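PDB 5MQR: beta-L-arabinobiosidase from Bacteroides thetaiotaomicron, which hydrolyses glycosidic linkages of complex plant pectin for a gut bacterium, probably acting on arabinofuranose-containing side chains. Local coordinates for residues Gln451-Phe456 against Gly594-Leu599. Numbering follows the deposited sequence.
With CA (calcium ion), chain J.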
loop_
_atom_site.group_PDB
_atom_site.type_symbol
_atom_site.label_atom_id
_atom_site.label_comp_id
_atom_site.label_asym_id
_atom_site.label_seq_id
_atom_site.Cartn_x
_atom_site.Cartn_y
_atom_site.Cartn_z
ATOM N N GLN A 451 -9.493 29.592 6.334
ATOM C CA GLN A 451 -9.524 30.983 6.787
ATOM C C GLN A 451 -8.096 31.517 6.872
ATOM O O GLN A 451 -7.170 30.745 7.046
ATOM C CB GLN A 451 -10.215 31.094 8.131
ATOM C CG GLN A 451 -11.701 30.774 8.094
ATOM C CD GLN A 451 -12.337 30.735 9.479
ATOM O OE1 GLN A 451 -11.887 30.004 10.365
ATOM N NE2 GLN A 451 -13.393 31.513 9.668
ATOM N N ASP A 452 -7.936 32.834 6.693
ATOM C CA ASP A 452 -6.636 33.490 6.667
ATOM C C ASP A 452 -6.734 34.977 7.112
ATOM O O ASP A 452 -7.250 35.837 6.367
ATOM C CB ASP A 452 -6.051 33.400 5.255
ATOM C CG ASP A 452 -4.573 33.814 5.174
ATOM O OD1 ASP A 452 -4.031 34.474 6.076
ATOM O OD2 ASP A 452 -3.933 33.513 4.152
ATOM N N LYS A 453 -6.230 35.256 8.313
ATOM C CA LYS A 453 -6.035 36.628 8.770
ATOM C C LYS A 453 -4.585 36.871 9.135
ATOM O O LYS A 453 -4.288 37.825 9.839
ATOM C CB LYS A 453 -6.950 36.961 9.955
ATOM C CG LYS A 453 -6.663 36.130 11.189
ATOM C CD LYS A 453 -7.482 36.578 12.382
ATOM C CE LYS A 453 -8.952 36.264 12.245
ATOM N NZ LYS A 453 -9.549 36.164 13.610
ATOM N N ASP A 454 -3.690 36.039 8.617
ATOM C CA ASP A 454 -2.298 36.071 9.006
ATOM C C ASP A 454 -1.521 36.723 7.889
ATOM O O ASP A 454 -1.450 36.162 6.810
ATOM C CB ASP A 454 -1.772 34.644 9.242
ATOM C CG ASP A 454 -0.410 34.626 9.962
ATOM O OD1 ASP A 454 0.371 35.603 9.810
ATOM O OD2 ASP A 454 -0.147 33.643 10.720
ATOM N N PRO A 455 -0.874 37.876 8.150
ATOM C CA PRO A 455 -0.047 38.501 7.110
ATOM C C PRO A 455 1.194 37.742 6.730
ATOM O O PRO A 455 1.818 38.084 5.725
ATOM C CB PRO A 455 0.400 39.826 7.752
ATOM C CG PRO A 455 -0.530 40.036 8.898
ATOM C CD PRO A 455 -0.855 38.666 9.391
ATOM N N PHE A 456 1.573 36.769 7.554
ATOM C CA PHE A 456 2.815 36.051 7.387
ATOM C C PHE A 456 2.649 34.554 7.102
ATOM O O PHE A 456 3.625 33.837 7.043
ATOM C CB PHE A 456 3.687 36.296 8.626
ATOM C CG PHE A 456 3.989 37.746 8.846
ATOM C CD1 PHE A 456 4.962 38.390 8.072
ATOM C CD2 PHE A 456 3.268 38.480 9.763
ATOM C CE1 PHE A 456 5.224 39.736 8.228
ATOM C CE2 PHE A 456 3.534 39.832 9.933
ATOM C CZ PHE A 456 4.512 40.456 9.167
ATOM N N GLY A 594 3.234 41.831 14.677
ATOM C CA GLY A 594 2.101 41.265 15.392
ATOM C C GLY A 594 0.758 41.628 14.821
ATOM O O GLY A 594 -0.268 41.339 15.439
ATOM N N GLY A 595 0.734 42.260 13.654
ATOM C CA GLY A 595 -0.540 42.703 13.052
ATOM C C GLY A 595 -1.307 41.574 12.366
ATOM O O GLY A 595 -0.792 40.459 12.234
ATOM N N GLN A 596 -2.530 41.897 11.936
ATOM C CA GLN A 596 -3.433 41.015 11.206
ATOM C C GLN A 596 -3.714 41.538 9.800
ATOM O O GLN A 596 -3.552 42.723 9.535
ATOM C CB GLN A 596 -4.786 40.944 11.891
ATOM C CG GLN A 596 -4.846 40.145 13.170
ATOM C CD GLN A 596 -6.230 40.236 13.789
ATOM O OE1 GLN A 596 -7.245 40.106 13.102
ATOM N NE2 GLN A 596 -6.282 40.476 15.082
ATOM N N GLU A 597 -4.142 40.625 8.923
ATOM C CA GLU A 597 -4.653 40.914 7.574
ATOM C C GLU A 597 -6.147 40.860 7.757
ATOM O O GLU A 597 -6.623 40.086 8.585
ATOM C CB GLU A 597 -4.301 39.783 6.551
ATOM C CG GLU A 597 -3.109 40.016 5.642
ATOM C CD GLU A 597 -2.836 38.859 4.630
ATOM O OE1 GLU A 597 -3.322 37.654 4.725
ATOM O OE2 GLU A 597 -2.083 39.209 3.678
ATOM N N PRO A 598 -6.909 41.576 6.929
ATOM C CA PRO A 598 -8.369 41.352 6.989
ATOM C C PRO A 598 -8.723 39.924 6.565
ATOM O O PRO A 598 -8.111 39.379 5.650
ATOM C CB PRO A 598 -8.944 42.378 5.989
ATOM C CG PRO A 598 -7.830 43.363 5.742
ATOM C CD PRO A 598 -6.546 42.580 5.914
ATOM N N LEU A 599 -9.718 39.343 7.220
ATOM C CA LEU A 599 -10.051 37.930 7.043
ATOM C C LEU A 599 -10.446 37.591 5.615
ATOM O O LEU A 599 -11.288 38.270 5.038
ATOM C CB LEU A 599 -11.209 37.564 7.966
ATOM C CG LEU A 599 -11.661 36.100 7.984
ATOM C CD1 LEU A 599 -10.539 35.192 8.506
ATOM C CD2 LEU A 599 -12.934 36.010 8.834
HETATM CA CA CA J . -2.117 35.223 4.752
HETATM O O HOH W 1 -5.860 36.585 4.008
HETATM O O HOH W 2 -9.788 38.728 14.185
HETATM O O HOH W 3 0.092 36.130 4.149
HETATM O O HOH W 4 -1.768 34.682 2.411
#
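D452, at the end of strand 447-452, and E597, in the loop before strand 600-610, bring their carboxylates to one calcium ion, whose charge probably offsets the repulsion between two acidic groups with D452 OD1 and E597 OE1 3.5 Å apart. D452 is bidentate, OD1 at 2.4 Å and OD2 at 2.6 Å from the calcium; its CG lies anti to the backbone N (chi1 -169°), which turns the carboxylate to the ion. E597 has the longer reach needed from the other segment: its extended chain passes over P455, CG 3.7 Å from P455 CA, and delivers OE1 to the calcium at 2.7 Å. The carboxylate planes are 46° apart. The backbone oxygens of D454 and D457 and two waters complete the sevenfold shell.

Two consecutive Asx turns shape the loop. D452 OD1 accepts from D454 N nearly along its C-O axis, so one oxygen serves both metal and backbone, while D454 OD1 accepts from F456 N and meets R58 in a salt bridge. T571 holds D452 OD2, probably helping to fix the carboxylate's rotation. Beside the metal site the packing is close: E597 N donates to K453 O at 2.9 Å, almost straight, and the rigid P455 ring, puckered at CG, lies on the backbone of G595 and Q596, its CG 3.6 Å from Q596 C.

Toward solvent the contact slackens. The long, flexible chains of K453 and Q596 run side by side, and a water accepts from K453 NZ and donates to Q596 OE1; L599 touches Q451 CB through CD1 no closer than 4.1 Å. The whole is a loop calcium site in the CBM-like beta domain, where the turn after strand 447-452 is tied to the segment leading into its antiparallel neighbour, strand 600-610.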